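Local structure of PlaB phospholipase (Legionella pneumophila, 6ZTI) at residues B[343-348]-B[413-418]; B[362-367]-B[371-376]; B[438-441]-B[446-449]. The protein acts as a phospholipase of the alpha/beta-hydrolase class, a virulence-associated enzyme whose activity is controlled by NAD(H)-mediated assembly into tetramers. All blocks are in the same frame, centred on the assembly; numbering follows the deposited sequence. Where two conformers were deposited one is given.

Contact 1: B[343-348]-B[413-418]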
ATOM      1  N   ILE B 343      -4.123  20.753  19.424  1.00  7.20           N
ATOM      2  CA  ILE B 343      -5.486  20.413  19.070  1.00  6.33           C
ATOM      3  C   ILE B 343      -5.443  19.060  18.388  1.00  5.37           C
ATOM      4  O   ILE B 343      -4.661  18.857  17.452  1.00  9.20           O
ATOM      5  CB  ILE B 343      -6.119  21.465  18.146  1.00 10.49           C
ATOM      6  CG1 ILE B 343      -5.899  22.874  18.690  1.00 15.17           C
ATOM      7  CG2 ILE B 343      -7.622  21.154  17.972  1.00  8.45           C
ATOM      8  CD1 ILE B 343      -6.561  23.949  17.838  1.00 11.06           C
ATOM      9  N   ILE B 344      -6.255  18.128  18.865  1.00  7.31           N
ATOM     10  CA  ILE B 344      -6.442  16.842  18.202  1.00  8.32           C
ATOM     11  C   ILE B 344      -7.853  16.860  17.627  1.00  6.53           C
ATOM     12  O   ILE B 344      -8.831  16.889  18.382  1.00 10.44           O
ATOM     13  CB  ILE B 344      -6.243  15.656  19.161  1.00  6.42           C
ATOM     14  CG1 ILE B 344      -4.857  15.703  19.797  1.00  8.62           C
ATOM     15  CG2 ILE B 344      -6.402  14.301  18.400  1.00  8.52           C
ATOM     16  CD1 ILE B 344      -4.698  14.767  20.996  1.00  8.23           C
ATOM     17  N   PHE B 345      -7.965  16.854  16.302  1.00  8.19           N
ATOM     18  CA  PHE B 345      -9.264  16.840  15.641  1.00  6.12           C
ATOM     19  C   PHE B 345      -9.658  15.412  15.310  1.00  8.64           C
ATOM     20  O   PHE B 345      -8.844  14.620  14.820  1.00  9.29           O
ATOM     21  CB  PHE B 345      -9.281  17.656  14.342  1.00  7.79           C
ATOM     22  CG  PHE B 345      -9.039  19.130  14.522  1.00 11.74           C
ATOM     23  CD1 PHE B 345     -10.082  19.998  14.755  1.00 13.24           C
ATOM     24  CD2 PHE B 345      -7.767  19.649  14.388  1.00  9.40           C
ATOM     25  CE1 PHE B 345      -9.849  21.342  14.894  1.00 10.57           C
ATOM     26  CE2 PHE B 345      -7.529  20.988  14.535  1.00 14.04           C
ATOM     27  CZ  PHE B 345      -8.566  21.836  14.781  1.00 10.77           C
ATOM     28  N   ARG B 346     -10.918  15.099  15.582  1.00 11.52           N
ATOM     29  CA  ARG B 346     -11.543  13.844  15.208  1.00  8.93           C
ATOM     30  C   ARG B 346     -12.751  14.177  14.355  1.00 10.81           C
ATOM     31  O   ARG B 346     -13.697  14.806  14.841  1.00  9.93           O
ATOM     32  CB  ARG B 346     -11.958  13.055  16.440  1.00  8.66           C
ATOM     33  CG  ARG B 346     -12.479  11.691  16.108  1.00 13.21           C
ATOM     34  CD  ARG B 346     -13.168  11.070  17.292  1.00 14.40           C
ATOM     35  NE  ARG B 346     -13.443   9.660  17.059  1.00 21.71           N
ATOM     36  CZ  ARG B 346     -14.360   8.969  17.719  1.00 18.83           C
ATOM     37  NH1 ARG B 346     -15.092   9.561  18.659  1.00 20.14           N
ATOM     38  NH2 ARG B 346     -14.533   7.685  17.447  1.00 33.65           N
ATOM     39  N   LEU B 347     -12.713  13.761  13.098  1.00  9.05           N
ATOM     40  CA  LEU B 347     -13.756  14.056  12.123  1.00 14.17           C
ATOM     41  C   LEU B 347     -14.573  12.807  11.835  1.00 15.96           C
ATOM     42  O   LEU B 347     -14.055  11.835  11.272  1.00 17.78           O
ATOM     43  CB  LEU B 347     -13.134  14.582  10.832  1.00 16.65           C
ATOM     44  CG  LEU B 347     -13.630  15.886  10.214  1.00 39.85           C
ATOM     45  CD1 LEU B 347     -15.112  16.122  10.479  1.00 27.37           C
ATOM     46  CD2 LEU B 347     -12.776  17.043  10.715  1.00 36.08           C
ATOM     47  N   ILE B 348     -15.863  12.856  12.160  1.00 13.08           N
ATOM     48  CA  ILE B 348     -16.772  11.738  11.975  1.00 16.87           C
ATOM     49  C   ILE B 348     -18.071  12.254  11.370  1.00 18.14           C
ATOM     50  O   ILE B 348     -18.261  13.461  11.178  1.00 16.52           O
ATOM     51  CB  ILE B 348     -17.053  10.995  13.297  1.00 15.98           C
ATOM     52  CG1 ILE B 348     -17.532  11.985  14.357  1.00 15.12           C
ATOM     53  CG2 ILE B 348     -15.786  10.285  13.789  1.00 18.43           C
ATOM     54  CD1 ILE B 348     -18.035  11.322  15.632  1.00 21.07           C
ATOM     55  N   LEU B 413     -11.941  33.522  17.104  1.00 11.78           N
ATOM     56  CA  LEU B 413     -11.262  32.330  16.628  1.00 14.69           C
ATOM     57  C   LEU B 413     -12.321  31.292  16.307  1.00  8.75           C
ATOM     58  O   LEU B 413     -13.249  31.091  17.092  1.00  9.01           O
ATOM     59  CB  LEU B 413     -10.291  31.760  17.665  1.00 12.08           C
ATOM     60  CG  LEU B 413      -9.600  30.455  17.270  1.00 16.66           C
ATOM     61  CD1 LEU B 413      -8.705  30.666  16.077  1.00 18.85           C
ATOM     62  CD2 LEU B 413      -8.785  29.928  18.462  1.00 17.80           C
ATOM     63  N   GLY B 414     -12.152  30.604  15.182  1.00  8.53           N
ATOM     64  CA  GLY B 414     -13.120  29.616  14.769  1.00 12.17           C
ATOM     65  C   GLY B 414     -12.515  28.492  13.953  1.00 15.45           C
ATOM     66  O   GLY B 414     -11.313  28.469  13.666  1.00  8.88           O
ATOM     67  N   PHE B 415     -13.373  27.526  13.623  1.00 16.64           N
ATOM     68  CA  PHE B 415     -13.048  26.417  12.740  1.00 12.45           C
ATOM     69  C   PHE B 415     -13.995  26.414  11.552  1.00 12.68           C
ATOM     70  O   PHE B 415     -15.176  26.740  11.680  1.00 10.27           O
ATOM     71  CB  PHE B 415     -13.197  25.052  13.422  1.00 13.25           C
ATOM     72  CG  PHE B 415     -12.398  24.893  14.659  1.00 17.29           C
ATOM     73  CD1 PHE B 415     -11.073  25.246  14.692  1.00 20.43           C
ATOM     74  CD2 PHE B 415     -12.973  24.347  15.789  1.00 22.50           C
ATOM     75  CE1 PHE B 415     -10.333  25.077  15.832  1.00 12.18           C
ATOM     76  CE2 PHE B 415     -12.230  24.181  16.941  1.00 19.27           C
ATOM     77  CZ  PHE B 415     -10.914  24.552  16.959  1.00 23.05           C
ATOM     78  N   ARG B 416     -13.482  25.994  10.403  1.00 12.96           N
ATOM     79  CA  ARG B 416     -14.313  25.664   9.260  1.00 13.61           C
ATOM     80  C   ARG B 416     -13.841  24.319   8.723  1.00 13.26           C
ATOM     81  O   ARG B 416     -12.636  24.107   8.528  1.00 13.83           O
ATOM     82  CB  ARG B 416     -14.250  26.750   8.186  1.00 14.49           C
ATOM     83  CG  ARG B 416     -14.858  26.327   6.879  1.00 18.82           C
ATOM     84  CD  ARG B 416     -14.966  27.483   5.862  1.00 26.56           C
ATOM     85  NE  ARG B 416     -16.225  28.225   5.997  1.00 34.33           N
ATOM     86  CZ  ARG B 416     -16.832  28.898   5.015  1.00 38.71           C
ATOM     87  NH1 ARG B 416     -16.308  28.932   3.793  1.00 28.99           N
ATOM     88  NH2 ARG B 416     -17.983  29.525   5.252  1.00 29.75           N
ATOM     89  N   VAL B 417     -14.785  23.406   8.524  1.00  8.33           N
ATOM     90  CA  VAL B 417     -14.505  22.065   8.035  1.00 10.48           C
ATOM     91  C   VAL B 417     -15.282  21.878   6.746  1.00 21.10           C
ATOM     92  O   VAL B 417     -16.512  22.016   6.728  1.00 10.44           O
ATOM     93  CB  VAL B 417     -14.890  20.977   9.043  1.00 15.07           C
ATOM     94  CG1 VAL B 417     -14.650  19.609   8.427  1.00 19.84           C
ATOM     95  CG2 VAL B 417     -14.106  21.133  10.309  1.00 24.83           C
ATOM     96  N   LYS B 418     -14.564  21.573   5.678  1.00 14.91           N
ATOM     97  CA  LYS B 418     -15.139  21.248   4.380  0.52 11.30           C
ATOM     98  C   LYS B 418     -14.833  19.778   4.116  1.00 12.53           C
ATOM     99  O   LYS B 418     -13.678  19.421   3.872  1.00 12.62           O
ATOM    100  CB  LYS B 418     -14.542  22.155   3.305  0.52 16.05           C
ATOM    101  CG  LYS B 418     -15.141  22.025   1.911  0.52 23.38           C
ATOM    102  CD  LYS B 418     -14.390  22.930   0.939  0.52 25.94           C
ATOM    103  CE  LYS B 418     -14.845  22.730  -0.497  0.52 32.98           C
ATOM    104  NZ  LYS B 418     -13.751  22.961  -1.487  0.52 22.25           N
TER

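Contact 2: B[362-367]-B[371-376]. With SND (thionicotinamide-adenine-dinucleotide), chain J.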
ATOM      1  N   LEU B 362      -8.555  26.847  10.496  1.00 11.18           N
ATOM      2  CA  LEU B 362      -8.690  27.852  11.531  1.00  9.65           C
ATOM      3  C   LEU B 362      -9.145  29.165  10.899  1.00  9.56           C
ATOM      4  O   LEU B 362      -8.777  29.489   9.769  1.00 11.86           O
ATOM      5  CB  LEU B 362      -7.353  28.060  12.243  1.00  6.96           C
ATOM      6  CG  LEU B 362      -6.809  26.989  13.199  1.00 13.26           C
ATOM      7  CD1 LEU B 362      -7.339  27.173  14.604  1.00 27.68           C
ATOM      8  CD2 LEU B 362      -7.120  25.604  12.718  1.00 20.65           C
ATOM      9  N   THR B 363      -9.953  29.927  11.633  1.00 13.03           N
ATOM     10  CA  THR B 363     -10.421  31.215  11.149  1.00  8.95           C
ATOM     11  C   THR B 363     -10.287  32.249  12.257  1.00 12.28           C
ATOM     12  O   THR B 363     -10.318  31.916  13.444  1.00 10.94           O
ATOM     13  CB  THR B 363     -11.862  31.152  10.695  1.00  8.25           C
ATOM     14  OG1 THR B 363     -12.683  30.759  11.799  1.00 11.92           O
ATOM     15  CG2 THR B 363     -12.034  30.151   9.547  1.00 12.53           C
ATOM     16  N   ALA B 364     -10.171  33.511  11.860  1.00 13.19           N
ATOM     17  CA  ALA B 364      -9.954  34.586  12.817  1.00 12.70           C
ATOM     18  C   ALA B 364     -10.387  35.901  12.189  1.00  9.88           C
ATOM     19  O   ALA B 364     -10.771  35.962  11.020  1.00 11.86           O
ATOM     20  CB  ALA B 364      -8.492  34.638  13.255  1.00 10.87           C
ATOM     21  N   GLY B 365     -10.307  36.963  12.978  1.00 17.76           N
ATOM     22  CA  GLY B 365     -10.688  38.270  12.515  1.00 14.57           C
ATOM     23  C   GLY B 365     -12.187  38.464  12.608  1.00 11.96           C
ATOM     24  O   GLY B 365     -12.939  37.535  12.913  1.00 15.97           O
ATOM     25  N   PRO B 366     -12.649  39.685  12.331  1.00 23.54           N
ATOM     26  CA  PRO B 366     -14.088  39.967  12.427  1.00 24.39           C
ATOM     27  C   PRO B 366     -14.929  39.147  11.485  1.00 22.48           C
ATOM     28  O   PRO B 366     -16.126  38.975  11.734  1.00 16.47           O
ATOM     29  CB  PRO B 366     -14.177  41.455  12.074  1.00 21.18           C
ATOM     30  CG  PRO B 366     -12.788  41.984  12.194  1.00 23.15           C
ATOM     31  CD  PRO B 366     -11.893  40.852  11.848  1.00 27.36           C
ATOM     32  N   GLN B 367     -14.356  38.659  10.393  1.00 20.36           N
ATOM     33  CA  GLN B 367     -15.108  37.914   9.400  1.00 17.17           C
ATOM     34  C   GLN B 367     -14.811  36.421   9.451  1.00 18.84           C
ATOM     35  O   GLN B 367     -15.228  35.696   8.550  1.00 21.85           O
ATOM     36  CB  GLN B 367     -14.810  38.470   8.005  1.00 26.88           C
ATOM     37  CG  GLN B 367     -14.825  40.004   7.920  1.00 29.16           C
ATOM     38  CD  GLN B 367     -16.131  40.607   8.395  1.00 52.08           C
ATOM     39  OE1 GLN B 367     -17.174  39.952   8.381  1.00 60.12           O
ATOM     40  NE2 GLN B 367     -16.079  41.864   8.823  1.00 57.31           N
ATOM     41  N   GLN B 371      -7.572  33.472   6.308  1.00  9.28           N
ATOM     42  CA  GLN B 371      -6.403  34.264   5.969  1.00 13.84           C
ATOM     43  C   GLN B 371      -5.964  35.206   7.086  1.00 11.76           C
ATOM     44  O   GLN B 371      -4.930  35.866   6.948  1.00  9.60           O
ATOM     45  CB  GLN B 371      -6.697  35.091   4.709  1.00 11.83           C
ATOM     46  CG  GLN B 371      -7.243  34.291   3.516  1.00 14.56           C
ATOM     47  CD  GLN B 371      -6.164  33.533   2.771  1.00 17.25           C
ATOM     48  OE1 GLN B 371      -5.001  33.900   2.811  1.00 14.63           O
ATOM     49  NE2 GLN B 371      -6.552  32.465   2.083  1.00 19.37           N
ATOM     50  N   ALA B 372      -6.699  35.280   8.186  1.00  9.23           N
ATOM     51  CA  ALA B 372      -6.451  36.302   9.196  1.00 12.32           C
ATOM     52  C   ALA B 372      -5.722  35.796  10.443  1.00 15.12           C
ATOM     53  O   ALA B 372      -5.619  36.539  11.420  1.00 13.15           O
ATOM     54  CB  ALA B 372      -7.770  36.944   9.612  1.00 16.39           C
ATOM     55  N   LEU B 373      -5.212  34.568  10.451  1.00 13.08           N
ATOM     56  CA  LEU B 373      -4.534  34.102  11.655  1.00  7.58           C
ATOM     57  C   LEU B 373      -3.290  34.957  11.932  1.00  7.74           C
ATOM     58  O   LEU B 373      -2.635  35.425  11.004  1.00 10.62           O
ATOM     59  CB  LEU B 373      -4.136  32.642  11.510  1.00 11.01           C
ATOM     60  CG  LEU B 373      -5.206  31.584  11.814  1.00 15.91           C
ATOM     61  CD1 LEU B 373      -5.435  31.536  13.303  1.00 13.77           C
ATOM     62  CD2 LEU B 373      -6.529  31.862  11.141  1.00 12.81           C
ATOM     63  N   PRO B 374      -2.936  35.179  13.198  1.00  8.80           N
ATOM     64  CA  PRO B 374      -1.678  35.889  13.482  1.00 10.62           C
ATOM     65  C   PRO B 374      -0.491  35.187  12.839  1.00 10.48           C
ATOM     66  O   PRO B 374      -0.402  33.961  12.851  1.00 11.56           O
ATOM     67  CB  PRO B 374      -1.588  35.860  15.011  1.00 15.48           C
ATOM     68  CG  PRO B 374      -3.005  35.767  15.462  1.00 15.60           C
ATOM     69  CD  PRO B 374      -3.684  34.886  14.429  1.00 14.95           C
ATOM     70  N   ALA B 375       0.416  35.981  12.258  1.00  9.18           N
ATOM     71  CA  ALA B 375       1.638  35.436  11.677  1.00 10.57           C
ATOM     72  C   ALA B 375       2.482  34.751  12.746  1.00  9.10           C
ATOM     73  O   ALA B 375       2.765  35.338  13.791  1.00  8.94           O
ATOM     74  CB  ALA B 375       2.448  36.545  11.021  1.00 11.85           C
ATOM     75  N   GLY B 376       2.912  33.522  12.468  1.00 12.48           N
ATOM     76  CA  GLY B 376       3.651  32.736  13.440  1.00  9.68           C
ATOM     77  C   GLY B 376       2.807  31.862  14.343  1.00  9.76           C
ATOM     78  O   GLY B 376       3.347  31.265  15.281  1.00 13.91           O
TER
HETATM   79  PA  SND J 503       1.548  29.847   6.861  1.00 10.28           P
HETATM   80  O1A SND J 503       0.491  30.413   5.952  1.00  9.33           O
HETATM   81  O2A SND J 503       2.916  29.705   6.297  1.00 13.35           O
HETATM   82  O5B SND J 503       1.045  28.407   7.396  1.00  9.34           O
HETATM   83  C5B SND J 503       1.764  27.575   8.323  1.00 16.74           C
HETATM   84  C4B SND J 503       1.088  26.225   8.272  1.00  7.09           C
HETATM   85  O4B SND J 503      -0.289  26.337   8.704  1.00 12.61           O
HETATM   86  C3B SND J 503       1.012  25.611   6.883  1.00  8.26           C
HETATM   87  O3B SND J 503       0.935  24.208   7.025  1.00  8.39           O
HETATM   88  C2B SND J 503      -0.301  26.171   6.348  1.00  7.63           C
HETATM   89  O2B SND J 503      -0.811  25.362   5.295  1.00  6.68           O
HETATM   90  C1B SND J 503      -1.160  26.092   7.613  1.00  6.20           C
HETATM   91  N9A SND J 503      -2.252  27.057   7.670  1.00  7.38           N
HETATM   92  C8A SND J 503      -2.232  28.370   7.275  1.00  8.57           C
HETATM   93  N7A SND J 503      -3.372  28.996   7.443  1.00 12.94           N
HETATM   94  C5A SND J 503      -4.203  28.026   7.987  1.00 11.09           C
HETATM   95  C6A SND J 503      -5.547  28.050   8.401  1.00  9.51           C
HETATM   96  N6A SND J 503      -6.333  29.121   8.301  1.00  5.25           N
HETATM   97  N1A SND J 503      -6.065  26.915   8.927  1.00  8.67           N
HETATM   98  C2A SND J 503      -5.285  25.834   9.019  1.00  8.06           C
HETATM   99  N3A SND J 503      -4.011  25.686   8.642  1.00  6.94           N
HETATM  100  C4A SND J 503      -3.524  26.827   8.134  1.00  9.77           C
HETATM  101  O3  SND J 503       1.700  30.675   8.210  1.00 10.33           O
HETATM  102  PN  SND J 503       1.541  32.213   8.606  1.00 11.44           P
HETATM  103  O1N SND J 503       2.087  33.057   7.518  1.00 11.31           O
HETATM  104  O2N SND J 503       2.058  32.367   9.978  1.00 11.41           O
HETATM  105  O5D SND J 503      -0.050  32.343   8.570  1.00  9.18           O
HETATM  106  C5D SND J 503      -0.722  33.458   9.194  1.00  7.28           C
HETATM  107  C4D SND J 503      -2.001  33.738   8.442  1.00  9.48           C
HETATM  108  O4D SND J 503      -1.707  34.370   7.175  1.00  9.76           O
HETATM  109  C3D SND J 503      -2.848  32.516   8.102  1.00  9.60           C
HETATM  110  O3D SND J 503      -4.209  32.895   8.192  1.00 10.33           O
HETATM  111  C2D SND J 503      -2.488  32.237   6.646  1.00  6.41           C
HETATM  112  O2D SND J 503      -3.540  31.560   5.967  1.00  9.59           O
HETATM  113  C1D SND J 503      -2.328  33.658   6.134  1.00  8.44           C
HETATM  114  N1N SND J 503      -1.422  33.720   4.913  1.00  9.44           N
HETATM  115  C2N SND J 503      -1.915  34.233   3.774  1.00 14.54           C
HETATM  116  C3N SND J 503      -1.094  34.386   2.673  1.00 11.63           C
HETATM  117  C7N SND J 503      -1.609  34.949   1.397  1.00 12.67           C
HETATM  118  S7N SND J 503      -0.587  35.228   0.112  1.00 39.15           S
HETATM  119  N7N SND J 503      -2.899  35.208   1.335  1.00 11.79           N
HETATM  120  C4N SND J 503       0.236  33.987   2.778  1.00 12.74           C
HETATM  121  C5N SND J 503       0.707  33.447   3.958  1.00 15.24           C
HETATM  122  C6N SND J 503      -0.142  33.320   5.025  1.00  7.88           C

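Contact 3: B[438-441]-B[446-449]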
ATOM      1  N   SER B 438     -15.984  31.001  17.731  1.00 16.78           N
ATOM      2  CA  SER B 438     -15.674  31.091  19.143  1.00 17.77           C
ATOM      3  C   SER B 438     -14.869  32.359  19.386  1.00 16.37           C
ATOM      4  O   SER B 438     -14.792  33.248  18.530  1.00 12.75           O
ATOM      5  CB  SER B 438     -14.919  29.844  19.608  1.00 19.65           C
ATOM      6  OG  SER B 438     -14.905  29.815  21.012  1.00 19.42           O
ATOM      7  N   SER B 439     -14.257  32.424  20.569  1.00 19.78           N
ATOM      8  CA  SER B 439     -13.520  33.593  21.020  1.00 23.52           C
ATOM      9  C   SER B 439     -12.344  33.132  21.871  1.00 24.24           C
ATOM     10  O   SER B 439     -12.421  32.105  22.551  1.00 31.55           O
ATOM     11  CB  SER B 439     -14.422  34.534  21.824  1.00 22.68           C
ATOM     12  OG  SER B 439     -13.719  35.690  22.259  1.00 22.14           O
ATOM     13  N   LEU B 440     -11.251  33.893  21.820  1.00 17.78           N
ATOM     14  CA  LEU B 440     -10.156  33.762  22.774  1.00 23.38           C
ATOM     15  C   LEU B 440     -10.204  34.837  23.852  1.00 31.11           C
ATOM     16  O   LEU B 440      -9.253  34.966  24.627  1.00 27.56           O
ATOM     17  CB  LEU B 440      -8.798  33.815  22.063  1.00 25.39           C
ATOM     18  CG  LEU B 440      -8.309  32.563  21.319  1.00 21.67           C
ATOM     19  CD1 LEU B 440      -6.867  32.751  20.878  1.00 23.20           C
ATOM     20  CD2 LEU B 440      -8.442  31.288  22.151  1.00 28.36           C
ATOM     21  N   ALA B 441     -11.282  35.616  23.915  1.00 20.28           N
ATOM     22  CA  ALA B 441     -11.391  36.692  24.888  1.00 31.36           C
ATOM     23  C   ALA B 441     -12.244  36.341  26.102  1.00 34.66           C
ATOM     24  O   ALA B 441     -12.267  37.117  27.065  1.00 50.19           O
ATOM     25  CB  ALA B 441     -11.964  37.950  24.226  1.00 24.24           C
ATOM     26  N   ILE B 446     -11.454  27.705  23.895  1.00 14.51           N
ATOM     27  CA  ILE B 446     -11.084  26.322  23.623  1.00 17.97           C
ATOM     28  C   ILE B 446      -9.581  26.066  23.671  1.00 19.25           C
ATOM     29  O   ILE B 446      -9.168  24.894  23.707  1.00 18.03           O
ATOM     30  CB  ILE B 446     -11.636  25.899  22.251  1.00 21.82           C
ATOM     31  CG1 ILE B 446     -10.907  26.626  21.119  1.00 30.72           C
ATOM     32  CG2 ILE B 446     -13.127  26.197  22.174  1.00 39.93           C
ATOM     33  CD1 ILE B 446     -11.390  26.229  19.750  1.00 37.30           C
ATOM     34  N   LEU B 447      -8.754  27.111  23.657  1.00 10.93           N
ATOM     35  CA  LEU B 447      -7.305  26.988  23.723  1.00 12.13           C
ATOM     36  C   LEU B 447      -6.795  27.523  25.049  1.00 17.02           C
ATOM     37  O   LEU B 447      -7.228  28.584  25.508  1.00 17.54           O
ATOM     38  CB  LEU B 447      -6.597  27.770  22.618  1.00 13.78           C
ATOM     39  CG  LEU B 447      -6.817  27.378  21.178  1.00 15.47           C
ATOM     40  CD1 LEU B 447      -5.980  28.302  20.327  1.00 15.35           C
ATOM     41  CD2 LEU B 447      -6.458  25.930  20.947  1.00 10.20           C
ATOM     42  N   HIS B 448      -5.852  26.794  25.636  1.00 10.66           N
ATOM     43  CA  HIS B 448      -5.155  27.211  26.832  1.00  9.86           C
ATOM     44  C   HIS B 448      -3.679  26.908  26.643  1.00  8.91           C
ATOM     45  O   HIS B 448      -3.327  25.900  26.011  1.00  7.23           O
ATOM     46  CB  HIS B 448      -5.662  26.485  28.076  1.00 11.37           C
ATOM     47  CG  HIS B 448      -7.124  26.653  28.309  1.00 14.50           C
ATOM     48  ND1 HIS B 448      -7.643  27.712  29.020  1.00 16.88           N
ATOM     49  CD2 HIS B 448      -8.181  25.902  27.920  1.00 18.58           C
ATOM     50  CE1 HIS B 448      -8.959  27.609  29.061  1.00 21.50           C
ATOM     51  NE2 HIS B 448      -9.310  26.514  28.406  1.00 23.68           N
ATOM     52  N   PRO B 449      -2.799  27.749  27.168  1.00  7.45           N
ATOM     53  CA  PRO B 449      -1.375  27.442  27.086  1.00  7.31           C
ATOM     54  C   PRO B 449      -1.060  26.170  27.848  1.00 10.02           C
ATOM     55  O   PRO B 449      -1.660  25.885  28.881  1.00  7.87           O
ATOM     56  CB  PRO B 449      -0.708  28.668  27.711  1.00 10.98           C
ATOM     57  CG  PRO B 449      -1.776  29.257  28.624  1.00  9.75           C
ATOM     58  CD  PRO B 449      -3.063  28.994  27.919  1.00 13.94           C
TER
HETATM   59  O   HOH W   1     -12.161  29.808  21.675  1.00 28.42           O

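Contact 1: B[343-348]-B[413-418]
Phe-415 is the first residue of 413-418 to reach strand 343-348, and it does so with its phenyl ring. Phe-345 presents an edge to one face of that ring, placing CE1 over its centre, 3.8 Å above the plane. The centroids lie 5.2 Å apart and the planes stand at 81°, which defines a T-shaped (edge-to-face) pair. The CZ atom of Phe-345 is also 3.8 Å from CE1 of Phe-415. With CG anti to the carbonyl carbon (chi1 -56°), the Phe-415 ring projects across the gap between the strands. Ile-343 flanks the pair: its CG2 sits 3.4 Å above the plane of the Phe-345 ring, offset to the rim, while its CD1 approaches Phe-415 CE1 more distantly. Both strands belong to one mixed sheet but do not pair: with axes 10.5 Å apart at 40° they meet by side chains alone, consistent with a curled or branched sheet folding over on itself. Leu-362 of strand 358-364 packs on Phe-415, and Leu-360 on Phe-345; both leucines belong to dinucleotide-binding sites, so this apolar interior backs onto the ligand-binding part of the chain. Two residues further on, Val-417 takes up the contact with CG1 alone. Leu-347 meets it tip to tip, CD2 at 3.9 Å from Val-417 CG1 and CD1 at 4.1 Å from the same CG1, so a single methyl faces both branches of the leucine.

Contact 2: B[362-367]-B[371-376]
Leu-373 is pressed against strand residues Leu-362 and Ala-364. Its CD2 methyl lies 3.5 Å from the carbonyl O of Leu-362 and 4.0 Å from Ala-364 CB, and the same methyl meets Leu-362 CB. Beside it Ala-372 CB closes on Ala-364 O at 3.5 Å, near the closest backbone approach. The packing, apolar or methyl-to-carbonyl, holds the loop after strand 358-364 against the strand end. Together the segments form part of a pocket for thionicotinamide-adenine-dinucleotide, completed by Arg-202, Tyr-205 and Ala-207 of a second subunit. The Leu-362 backbone reads adenine with both polar groups: N donates to N1A and O accepts from N6A, each at 2.9 Å. The loop adds bonds to other parts of the ligand, with Leu-373 N donating to O3D (3.0 Å) and Gly-376 N to phosphate O2N at 170°, nearly straight. Bent at chi2 (-78°), Gln-371 brings OE1 to 2.9 Å from the thioamide N7N. Away from this packing both segments fan out: the Gln-367 side chain leads away from the loop, and toward the far end of 371-376 Ala-375 is exposed. The second subunit also covers the loop, its Arg-333 NH2 donating to the Gln-371 and Leu-373 carbonyls.

Contact 3: B[438-441]-B[446-449]
Leu-440 and Leu-447 provide the apolar part of this contact, their side chains running across one another. Leu-440 CD2 stands 4.0 Å from Leu-447 CB. The conformation of Leu-440 explains which methyl touches: chi2 is near -171°, so CD1 continues the chain outward and CD2 is the branch turned to Leu-447. Leu-447 has CG anti to its carbonyl carbon and is extended beyond, sending CD1 onto Leu-413 and CD2 toward Ile-343. A second, looser touch joins Ser-438 OG and Ile-446 CG2, 4.2 Å apart. Ile-446 holds CG1 between its backbone N and carbonyl carbon (chi1 69°), the less usual choice for isoleucine, and this leaves CG2 beside the N and facing the serine. Ser-438 in turn has OG anti to its own N, where it can reach a bridging water. The two segments belong to a long beta-hairpin connection: strand 429-439 ends here, and the loop returns to its antiparallel neighbour, strand 452-463. At the strand end an ST turn changes the chain direction, with Ala-441 N donating to Ser-439 OG at 2.9 Å and 162°. The water spans the gap, lying 2.8 Å from Ser-438 OG and accepting from Ile-446 N at 3.1 Å; a further bond given to Ser-439 O is modelled unusually short, so its length is doubtful. Polar satisfaction is uneven, because Leu-447 N is buried here without a hydrogen-bond partner in the model. Ile-404 and Tyr-397 of helix 397-404 cover the leucines, on Leu-440 and Leu-447 respectively.

How the contacts relate
From the N terminus, contact 1 opens on strand 340-349 and closes 65 residues later on strand 412-419. Contact 2 falls wholly within that span, shutting a short loop between strands 358-364 and 378-383. Contact 3 comes afterwards, in series, closing the turn out of strand 429-439; none of the loops cross. Strand 412-419 joins them, pairing on one side with 358-364 (Gly-414 N to Thr-363 O, 2.8 Å) and on the other with 429-439 (Leu-413 O to Ser-438 N, 2.8 Å). Contacts 2 and 3 do not touch, but contact 1 touches both, through Leu-413 and Phe-415 on the 362-367 side and these plus Ile-343 on the 446-449 side, tying ligand loop, sheet and hairpin loop together.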